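Local structure of phospholipase A1 (Streptomyces albidoflavus, 4HYQ) at residues 156-159 and 160-164; 204-207 and 208-211; 37-40 and 41-45; 186-189 and 190-193. The protein probably hydrolyses the sn-1 ester bond of glycerophospholipids, as a phospholipase A1 of the GDSL (SGNH hydrolase) family. One frame throughout, in Å; residues are numbered along the deposited sequence.

Contact 1: 156-159 and 160-164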
loop_
_atom_site.group_PDB
_atom_site.type_symbol
_atom_site.label_atom_id
_atom_site.label_comp_id
_atom_site.label_asym_id
_atom_site.label_seq_id
_atom_site.Cartn_x
_atom_site.Cartn_y
_atom_site.Cartn_z
ATOM N N LEU A 156 3.819 -6.218 20.015
ATOM C CA LEU A 156 4.473 -4.973 20.468
ATOM C C LEU A 156 3.798 -4.412 21.701
ATOM O O LEU A 156 2.755 -4.924 22.143
ATOM C CB LEU A 156 4.445 -3.919 19.358
ATOM C CG LEU A 156 5.224 -4.265 18.091
ATOM C CD1 LEU A 156 6.083 -3.077 17.699
ATOM C CD2 LEU A 156 6.110 -5.502 18.357
ATOM N N THR A 157 4.353 -3.340 22.271
ATOM C CA THR A 157 3.709 -2.757 23.430
ATOM C C THR A 157 2.576 -1.874 22.917
ATOM O O THR A 157 2.563 -1.453 21.750
ATOM C CB THR A 157 4.688 -1.899 24.274
ATOM O OG1 THR A 157 5.014 -0.704 23.552
ATOM C CG2 THR A 157 5.971 -2.706 24.547
ATOM N N GLU A 158 1.625 -1.594 23.803
ATOM C CA GLU A 158 0.499 -0.750 23.476
ATOM C C GLU A 158 0.972 0.608 22.984
ATOM O O GLU A 158 0.456 1.130 21.995
ATOM C CB GLU A 158 -0.397 -0.572 24.706
ATOM C CG GLU A 158 -1.466 0.522 24.564
ATOM C CD GLU A 158 -2.343 0.657 25.809
ATOM O OE1 GLU A 158 -3.097 -0.294 26.120
ATOM O OE2 GLU A 158 -2.278 1.712 26.483
ATOM N N GLY A 159 1.952 1.178 23.681
ATOM C CA GLY A 159 2.465 2.474 23.287
ATOM C C GLY A 159 3.023 2.466 21.877
ATOM O O GLY A 159 2.861 3.441 21.138
ATOM N N GLU A 160 3.682 1.371 21.497
ATOM C CA GLU A 160 4.269 1.260 20.157
ATOM C C GLU A 160 3.176 1.070 19.111
ATOM O O GLU A 160 3.225 1.673 18.033
ATOM C CB GLU A 160 5.273 0.098 20.103
ATOM C CG GLU A 160 6.534 0.360 20.924
ATOM C CD GLU A 160 7.462 -0.841 20.996
ATOM O OE1 GLU A 160 6.979 -1.955 21.267
ATOM O OE2 GLU A 160 8.681 -0.670 20.793
ATOM N N ARG A 161 2.187 0.241 19.433
ATOM C CA ARG A 161 1.075 0.008 18.518
ATOM C C ARG A 161 0.312 1.303 18.271
ATOM O O ARG A 161 -0.114 1.584 17.157
ATOM C CB ARG A 161 0.108 -1.009 19.094
ATOM C CG ARG A 161 0.649 -2.398 19.168
ATOM C CD ARG A 161 -0.451 -3.293 19.638
ATOM N NE ARG A 161 0.067 -4.348 20.483
ATOM C CZ ARG A 161 -0.698 -5.167 21.193
ATOM N NH1 ARG A 161 -2.022 -5.051 21.156
ATOM N NH2 ARG A 161 -0.131 -6.099 21.938
ATOM N N THR A 162 0.131 2.083 19.328
ATOM C CA THR A 162 -0.577 3.351 19.230
ATOM C C THR A 162 0.170 4.326 18.335
ATOM O O THR A 162 -0.425 5.016 17.500
ATOM C CB THR A 162 -0.747 3.975 20.623
ATOM O OG1 THR A 162 -1.602 3.134 21.408
ATOM C CG2 THR A 162 -1.331 5.355 20.519
ATOM N N ALA A 163 1.482 4.373 18.512
ATOM C CA ALA A 163 2.328 5.261 17.741
ATOM C C ALA A 163 2.325 4.860 16.275
ATOM O O ALA A 163 2.225 5.710 15.395
ATOM C CB ALA A 163 3.748 5.234 18.297
ATOM N N ILE A 164 2.420 3.559 16.018
ATOM C CA ILE A 164 2.438 3.050 14.645
ATOM C C ILE A 164 1.095 3.296 13.950
ATOM O O ILE A 164 1.048 3.700 12.786
ATOM C CB ILE A 164 2.782 1.543 14.646
ATOM C CG1 ILE A 164 4.246 1.376 15.065
ATOM C CG2 ILE A 164 2.540 0.939 13.272
ATOM C CD1 ILE A 164 4.607 -0.038 15.476
#
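Thr157 and Glu160 form a capping box at the N terminus of helix 158-181. Thr157 OG1 accepts from Glu160 N at 3.2 Å. In return, Thr157 N gives its hydrogen to Glu160 OE1 at 3.1 Å. This second bond is nearly straight (174°) and uses the oxygen's anti lone pair. Thr157 OG1 also bonds to Glu99 of the neighbouring helix 99-115.

Arg161 runs back along the first turn toward the loop before the helix. Its CB lies 3.6 Å from Glu158 O, and CG passes 3.4 Å from Thr157 O. CG also rests against Leu156 CB at 4.1 Å. A bend at chi3 (-145°) then brings the edge of the guanidinium to Leu156 O. Arg161 NE bonds to Leu156 O at 3.2 Å, reaching it from above the carbonyl plane. A second bond from NH2 to this oxygen is less certain. NH1 makes a weak bond to Asn149 in the preceding loop. A leucine in place of Arg161 would probably leave Leu156 O without its side-chain donor and the loop before the helix less firmly held.

Further along, Thr162 OG1 donates to Glu158 O at 2.9 Å, and this oxygen also accepts from Thr162 N. On the inner side, the methyls Leu156 CD1 and Ile164 CD1 meet at 4.0 Å, beside Cys94 and Met91 of helix 87-96.

The capping box supplies partners for two amides at the helix start, Thr157 N and Glu160 N. The negative Glu160 carboxylate would also suit the positive end of the helix dipole.

Contact 2: 204-207 and 208-211; sequences WLHS and VKWT
In the long loop between helices 189-192 and 221-235, Lys209 folds back alongside His206. The two side chains meet at a slant. Lys209 is bent at chi2 (-67°), and this turns its outer chain back toward the ring. Lys209 NZ then makes a weak hydrogen bond to His206 ND1 at 3.3 Å. It comes to the ring obliquely. The chain carbons take part too: Lys209 CE lies 3.5 Å from His206 ND1 and 3.8 Å from His206 CB. Nearer the backbone, Lys209 CG passes 3.7 Å from Ser207 O.

The other ring nitrogen, His206 NE2, bonds to Gly17 O, so the imidazole has a firm bond at NE2 and a weak one at ND1. The backbone of His206 pairs with Tyr217 and His218. These lie in the stretch from Asp215 to His218, whose sequence fits the Asp-x-x-His block of SGNH hydrolases. Lys209 NZ also faces Asp215 in a long, weak ion pair, while Lys209 N bonds to Ser216 OG. An alanine in place of Lys209 would probably leave His206 ND1 without this donor and Asp215 without its distant positive partner.

Val208 turns to the other side of the chain, where it packs on Val95 of helix 87-96. Its CG1 sits over one face of the Trp210 indole, 3.5 Å above the plane and toward the rim. Trp210 touches Val95 as well.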
loop_
_atom_site.group_PDB
_atom_site.type_symbol
_atom_site.label_atom_id
_atom_site.label_comp_id
_atom_site.label_asym_id
_atom_site.label_seq_id
_atom_site.Cartn_x
_atom_site.Cartn_y
_atom_site.Cartn_z
ATOM N N TRP A 204 -6.075 -9.915 8.763
ATOM C CA TRP A 204 -5.875 -10.024 7.326
ATOM C C TRP A 204 -4.443 -9.544 7.064
ATOM O O TRP A 204 -4.078 -9.242 5.924
ATOM C CB TRP A 204 -6.835 -9.115 6.559
ATOM C CG TRP A 204 -8.217 -9.652 6.389
ATOM C CD1 TRP A 204 -8.653 -10.918 6.661
ATOM C CD2 TRP A 204 -9.346 -8.940 5.868
ATOM N NE1 TRP A 204 -9.988 -11.037 6.338
ATOM C CE2 TRP A 204 -10.434 -9.838 5.852
ATOM C CE3 TRP A 204 -9.541 -7.631 5.412
ATOM C CZ2 TRP A 204 -11.702 -9.467 5.396
ATOM C CZ3 TRP A 204 -10.806 -7.263 4.958
ATOM C CH2 TRP A 204 -11.867 -8.182 4.956
ATOM N N LEU A 205 -3.648 -9.452 8.128
ATOM C CA LEU A 205 -2.259 -9.016 8.002
ATOM C C LEU A 205 -1.297 -10.004 8.641
ATOM O O LEU A 205 -1.626 -10.642 9.644
ATOM C CB LEU A 205 -2.053 -7.657 8.688
ATOM C CG LEU A 205 -2.822 -6.461 8.138
ATOM C CD1 LEU A 205 -2.642 -5.278 9.087
ATOM C CD2 LEU A 205 -2.302 -6.115 6.742
ATOM N N HIS A 206 -0.102 -10.112 8.070
ATOM C CA HIS A 206 0.913 -10.992 8.634
ATOM C C HIS A 206 1.558 -10.284 9.808
ATOM O O HIS A 206 1.775 -9.079 9.767
ATOM C CB HIS A 206 2.011 -11.293 7.622
ATOM C CG HIS A 206 1.577 -12.184 6.505
ATOM N ND1 HIS A 206 1.493 -13.554 6.633
ATOM C CD2 HIS A 206 1.192 -11.900 5.240
ATOM C CE1 HIS A 206 1.079 -14.077 5.491
ATOM N NE2 HIS A 206 0.889 -13.094 4.630
ATOM N N SER A 207 1.870 -11.045 10.851
ATOM C CA SER A 207 2.547 -10.487 12.015
ATOM C C SER A 207 4.034 -10.482 11.662
ATOM O O SER A 207 4.416 -10.905 10.567
ATOM C CB SER A 207 2.312 -11.383 13.230
ATOM O OG SER A 207 2.682 -12.718 12.924
ATOM N N VAL A 208 4.869 -10.024 12.587
ATOM C CA VAL A 208 6.306 -9.983 12.350
ATOM C C VAL A 208 6.831 -11.368 12.005
ATOM O O VAL A 208 6.508 -12.353 12.685
ATOM C CB VAL A 208 7.062 -9.473 13.596
ATOM C CG1 VAL A 208 8.559 -9.454 13.326
ATOM C CG2 VAL A 208 6.568 -8.089 13.962
ATOM N N LYS A 209 7.645 -11.443 10.953
ATOM C CA LYS A 209 8.224 -12.713 10.529
ATOM C C LYS A 209 9.665 -12.830 10.986
ATOM O O LYS A 209 10.451 -11.898 10.827
ATOM C CB LYS A 209 8.176 -12.847 9.012
ATOM C CG LYS A 209 6.775 -12.838 8.425
ATOM C CD LYS A 209 5.967 -14.066 8.823
ATOM C CE LYS A 209 4.629 -14.062 8.084
ATOM N NZ LYS A 209 3.750 -15.235 8.380
ATOM N N TRP A 210 10.005 -13.977 11.563
ATOM C CA TRP A 210 11.359 -14.219 12.024
ATOM C C TRP A 210 12.032 -15.265 11.152
ATOM O O TRP A 210 13.231 -15.505 11.281
ATOM C CB TRP A 210 11.351 -14.677 13.478
ATOM C CG TRP A 210 10.677 -13.689 14.369
ATOM C CD1 TRP A 210 9.339 -13.563 14.589
ATOM C CD2 TRP A 210 11.307 -12.635 15.104
ATOM N NE1 TRP A 210 9.093 -12.495 15.408
ATOM C CE2 TRP A 210 10.280 -11.906 15.737
ATOM C CE3 TRP A 210 12.636 -12.236 15.279
ATOM C CZ2 TRP A 210 10.545 -10.794 16.543
ATOM C CZ3 TRP A 210 12.897 -11.126 16.087
ATOM C CH2 TRP A 210 11.851 -10.421 16.703
ATOM N N THR A 211 11.245 -15.882 10.273
ATOM C CA THR A 211 11.749 -16.891 9.345
ATOM C C THR A 211 11.033 -16.711 8.013
ATOM O O THR A 211 9.957 -16.119 7.958
ATOM C CB THR A 211 11.462 -18.335 9.818
ATOM O OG1 THR A 211 11.189 -18.355 11.225
ATOM C CG2 THR A 211 12.665 -19.218 9.534
#

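Contact 3: 37-40 and 41-45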
loop_
_atom_site.group_PDB
_atom_site.type_symbol
_atom_site.label_atom_id
_atom_site.label_comp_id
_atom_site.label_asym_id
_atom_site.label_seq_id
_atom_site.Cartn_x
_atom_site.Cartn_y
_atom_site.Cartn_z
ATOM N N ALA A 37 -4.511 -8.130 -10.094
ATOM C CA ALA A 37 -4.667 -9.329 -10.905
ATOM C C ALA A 37 -6.062 -9.902 -10.718
ATOM O O ALA A 37 -6.674 -10.372 -11.691
ATOM C CB ALA A 37 -3.614 -10.366 -10.528
ATOM N N LEU A 38 -6.562 -9.875 -9.483
ATOM C CA LEU A 38 -7.916 -10.383 -9.215
ATOM C C LEU A 38 -8.929 -9.526 -9.973
ATOM O O LEU A 38 -9.860 -10.054 -10.590
ATOM C CB LEU A 38 -8.249 -10.342 -7.714
ATOM C CG LEU A 38 -7.360 -11.193 -6.794
ATOM C CD1 LEU A 38 -7.741 -10.963 -5.337
ATOM C CD2 LEU A 38 -7.510 -12.660 -7.152
ATOM N N TRP A 39 -8.746 -8.208 -9.940
ATOM C CA TRP A 39 -9.682 -7.323 -10.632
ATOM C C TRP A 39 -9.635 -7.525 -12.148
ATOM O O TRP A 39 -10.679 -7.589 -12.803
ATOM C CB TRP A 39 -9.391 -5.856 -10.304
ATOM C CG TRP A 39 -10.450 -4.912 -10.834
ATOM C CD1 TRP A 39 -11.583 -4.490 -10.185
ATOM C CD2 TRP A 39 -10.491 -4.320 -12.134
ATOM N NE1 TRP A 39 -12.323 -3.670 -11.007
ATOM C CE2 TRP A 39 -11.676 -3.548 -12.211
ATOM C CE3 TRP A 39 -9.642 -4.369 -13.248
ATOM C CZ2 TRP A 39 -12.032 -2.833 -13.357
ATOM C CZ3 TRP A 39 -9.995 -3.656 -14.390
ATOM C CH2 TRP A 39 -11.184 -2.897 -14.433
ATOM N N ALA A 40 -8.436 -7.627 -12.708
ATOM C CA ALA A 40 -8.289 -7.806 -14.153
ATOM C C ALA A 40 -8.918 -9.119 -14.630
ATOM O O ALA A 40 -9.529 -9.167 -15.702
ATOM C CB ALA A 40 -6.813 -7.753 -14.546
ATOM N N ALA A 41 -8.769 -10.180 -13.840
ATOM C CA ALA A 41 -9.336 -11.474 -14.206
ATOM C C ALA A 41 -10.858 -11.419 -14.242
ATOM O O ALA A 41 -11.493 -12.032 -15.099
ATOM C CB ALA A 41 -8.880 -12.549 -13.213
ATOM N N ALA A 42 -11.442 -10.676 -13.315
ATOM C CA ALA A 42 -12.893 -10.575 -13.236
ATOM C C ALA A 42 -13.511 -9.543 -14.176
ATOM O O ALA A 42 -14.673 -9.683 -14.583
ATOM C CB ALA A 42 -13.302 -10.269 -11.806
ATOM N N ASN A 43 -12.741 -8.526 -14.546
ATOM C CA ASN A 43 -13.285 -7.461 -15.383
ATOM C C ASN A 43 -12.825 -7.346 -16.839
ATOM O O ASN A 43 -13.319 -6.497 -17.583
ATOM C CB ASN A 43 -13.093 -6.140 -14.643
ATOM C CG ASN A 43 -13.893 -6.089 -13.356
ATOM O OD1 ASN A 43 -15.076 -5.747 -13.362
ATOM N ND2 ASN A 43 -13.260 -6.457 -12.243
ATOM N N SER A 44 -11.883 -8.188 -17.246
ATOM C CA SER A 44 -11.404 -8.204 -18.628
ATOM C C SER A 44 -11.110 -6.865 -19.306
ATOM O O SER A 44 -11.748 -6.519 -20.306
ATOM C CB SER A 44 -12.407 -8.964 -19.508
ATOM O OG SER A 44 -12.731 -10.223 -18.951
ATOM N N PRO A 45 -10.147 -6.090 -18.777
ATOM C CA PRO A 45 -9.808 -4.802 -19.390
ATOM C C PRO A 45 -9.165 -5.055 -20.755
ATOM O O PRO A 45 -8.669 -6.149 -21.009
ATOM C CB PRO A 45 -8.820 -4.194 -18.395
ATOM C CG PRO A 45 -8.168 -5.414 -17.793
ATOM C CD PRO A 45 -9.340 -6.323 -17.566
#
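The last turn of helix 35-43 closes with Trp39 O accepting Asn43 N at 2.9 Å and Ala40 O accepting Ser44 N at 3.0 Å, before Ser44 leaves the helix with a positive phi of 45°.

Asn43 folds its side chain back over the turn. Its ND2 gives a further bond to Trp39 O, also 2.9 Å long, and the acceptor lies in the amide plane. Two donors of one residue thus grip this carbonyl, which fixes the rotation of the amide. The amide is stacked on the Trp39 indole, their planes 19° apart. ND2 stands 3.1 Å above the ring plane. Asn43 CB sits over the six-membered ring, 3.6 Å from its centroid, in a CH-pi contact.

The indole of Trp39 links this helix to the rest of the alpha/beta fold. It packs on Leu229 and Leu232 of helix 221-235 and meets Tyr5 of strand 4-9 edge-to-face. Trp39 CG lies anti to the backbone N (chi1 -172°), which carries the ring along the helix toward its C-terminal end, where one face meets Asn43. Beyond the helix end, Pro45 CD approaches Trp39 CZ3 at 4.2 Å and Ala40 O at 3.4 Å.

Contact 4: 186-189 and 190-193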
loop_
_atom_site.group_PDB
_atom_site.type_symbol
_atom_site.label_atom_id
_atom_site.label_comp_id
_atom_site.label_asym_id
_atom_site.label_seq_id
_atom_site.Cartn_x
_atom_site.Cartn_y
_atom_site.Cartn_z
ATOM N N TYR A 186 -9.971 7.908 -3.612
ATOM C CA TYR A 186 -9.160 7.453 -2.489
ATOM C C TYR A 186 -9.804 6.171 -1.988
ATOM O O TYR A 186 -10.994 6.157 -1.659
ATOM C CB TYR A 186 -9.135 8.465 -1.342
ATOM C CG TYR A 186 -8.503 7.896 -0.076
ATOM C CD1 TYR A 186 -7.133 7.606 -0.019
ATOM C CD2 TYR A 186 -9.282 7.628 1.050
ATOM C CE1 TYR A 186 -6.557 7.056 1.147
ATOM C CE2 TYR A 186 -8.720 7.082 2.215
ATOM C CZ TYR A 186 -7.358 6.801 2.251
ATOM O OH TYR A 186 -6.814 6.268 3.408
ATOM N N GLY A 187 -9.020 5.097 -1.935
ATOM C CA GLY A 187 -9.524 3.818 -1.455
ATOM C C GLY A 187 -9.241 3.707 0.035
ATOM O O GLY A 187 -8.083 3.651 0.441
ATOM N N ASP A 188 -10.291 3.666 0.854
ATOM C CA ASP A 188 -10.107 3.615 2.301
ATOM C C ASP A 188 -9.839 2.207 2.812
ATOM O O ASP A 188 -10.732 1.527 3.302
ATOM C CB ASP A 188 -11.342 4.193 3.005
ATOM C CG ASP A 188 -11.071 4.562 4.452
ATOM O OD1 ASP A 188 -10.102 4.031 5.047
ATOM O OD2 ASP A 188 -11.838 5.385 5.005
ATOM N N ILE A 189 -8.591 1.778 2.692
ATOM C CA ILE A 189 -8.180 0.449 3.126
ATOM C C ILE A 189 -8.234 0.315 4.657
ATOM O O ILE A 189 -8.572 -0.745 5.170
ATOM C CB ILE A 189 -6.756 0.169 2.584
ATOM C CG1 ILE A 189 -6.831 -0.001 1.058
ATOM C CG2 ILE A 189 -6.130 -1.055 3.255
ATOM C CD1 ILE A 189 -7.626 -1.209 0.584
ATOM N N ALA A 190 -7.921 1.390 5.376
ATOM C CA ALA A 190 -7.958 1.367 6.837
ATOM C C ALA A 190 -9.370 1.019 7.295
ATOM O O ALA A 190 -9.562 0.220 8.210
ATOM C CB ALA A 190 -7.539 2.723 7.395
ATOM N N ALA A 191 -10.367 1.604 6.635
ATOM C CA ALA A 191 -11.748 1.323 6.990
ATOM C C ALA A 191 -12.078 -0.133 6.672
ATOM O O ALA A 191 -12.657 -0.844 7.491
ATOM C CB ALA A 191 -12.684 2.262 6.230
ATOM N N ALA A 192 -11.688 -0.587 5.485
ATOM C CA ALA A 192 -11.957 -1.962 5.074
ATOM C C ALA A 192 -11.285 -2.997 5.974
ATOM O O ALA A 192 -11.815 -4.096 6.158
ATOM C CB ALA A 192 -11.504 -2.175 3.618
ATOM N N PHE A 193 -10.125 -2.653 6.531
ATOM C CA PHE A 193 -9.390 -3.580 7.395
ATOM C C PHE A 193 -9.744 -3.478 8.873
ATOM O O PHE A 193 -9.173 -4.187 9.703
ATOM C CB PHE A 193 -7.872 -3.393 7.223
ATOM C CG PHE A 193 -7.284 -4.205 6.098
ATOM C CD1 PHE A 193 -7.644 -3.959 4.777
ATOM C CD2 PHE A 193 -6.376 -5.232 6.364
ATOM C CE1 PHE A 193 -7.116 -4.736 3.732
ATOM C CE2 PHE A 193 -5.843 -6.012 5.330
ATOM C CZ PHE A 193 -6.210 -5.762 4.016
HETATM O O HOH W 1 -6.336 3.471 4.005
#
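Asp188 caps the N terminus of the short helix 189-192, where the chain leaves strand 185-187. Its OD1 accepts from Ala191 N at 2.9 Å. The donor stands well above the carboxylate plane, 57° out of it. Asp188 CG is anti to the backbone N (chi1 -163°), and this brings the carboxylate across the start of the helix. Ala191 CB packs against the group, 3.3 Å from Asp188 CG. The negative charge at this end would probably be favoured by the helix dipole. Asp188 O accepts from Ala192 N at 3.2 Å.

Asp188 is the centre of an inverse gamma turn, closed by a weak bond from Ile189 N to Gly187 O, where the strand passes into the helix. The strand lies at the edge of the parallel sheet of the SGNH fold, with Gly187 bonded to strand 136-140 through Val139. A water bridges the strand to the helix: it bonds to Tyr186 OH at 2.9 Å and accepts from Ala190 N at 3.0 Å. The Tyr186 side chain also packs on Asn172 and Ile175 of helix 158-181.

On the inner side, Ile189 and Phe193 lie side by side and point the same way. Ile189 CG2 touches Phe193 CD1 at 3.6 Å. Ile189 O accepts from Phe193 N at 2.8 Å and also lies at the edge of the Phe193 ring. Ile189 packs on Tyr228 and Val231 of helix 221-235.

How the contacts relate
From the N terminus the order is contact 3, contact 1, contact 4 and contact 2. Each lies in one continuous stretch, so none closes a long loop, and none nests in or crosses another. Contact 3 ends helix 35-43. Contact 1 starts helix 158-181, on the opposite side of the chain's centre, with centres about 37 Å apart. That helix leads to strand 185-187, where contact 4 begins. Contact 2 follows in the loop before helix 221-235. Contacts 2 and 4 touch: Trp204 CB meets Phe193 CE2 at 3.5 Å, and Leu205 packs on the same ring. Helix 221-235 packs against residues of both contacts 3 and 4.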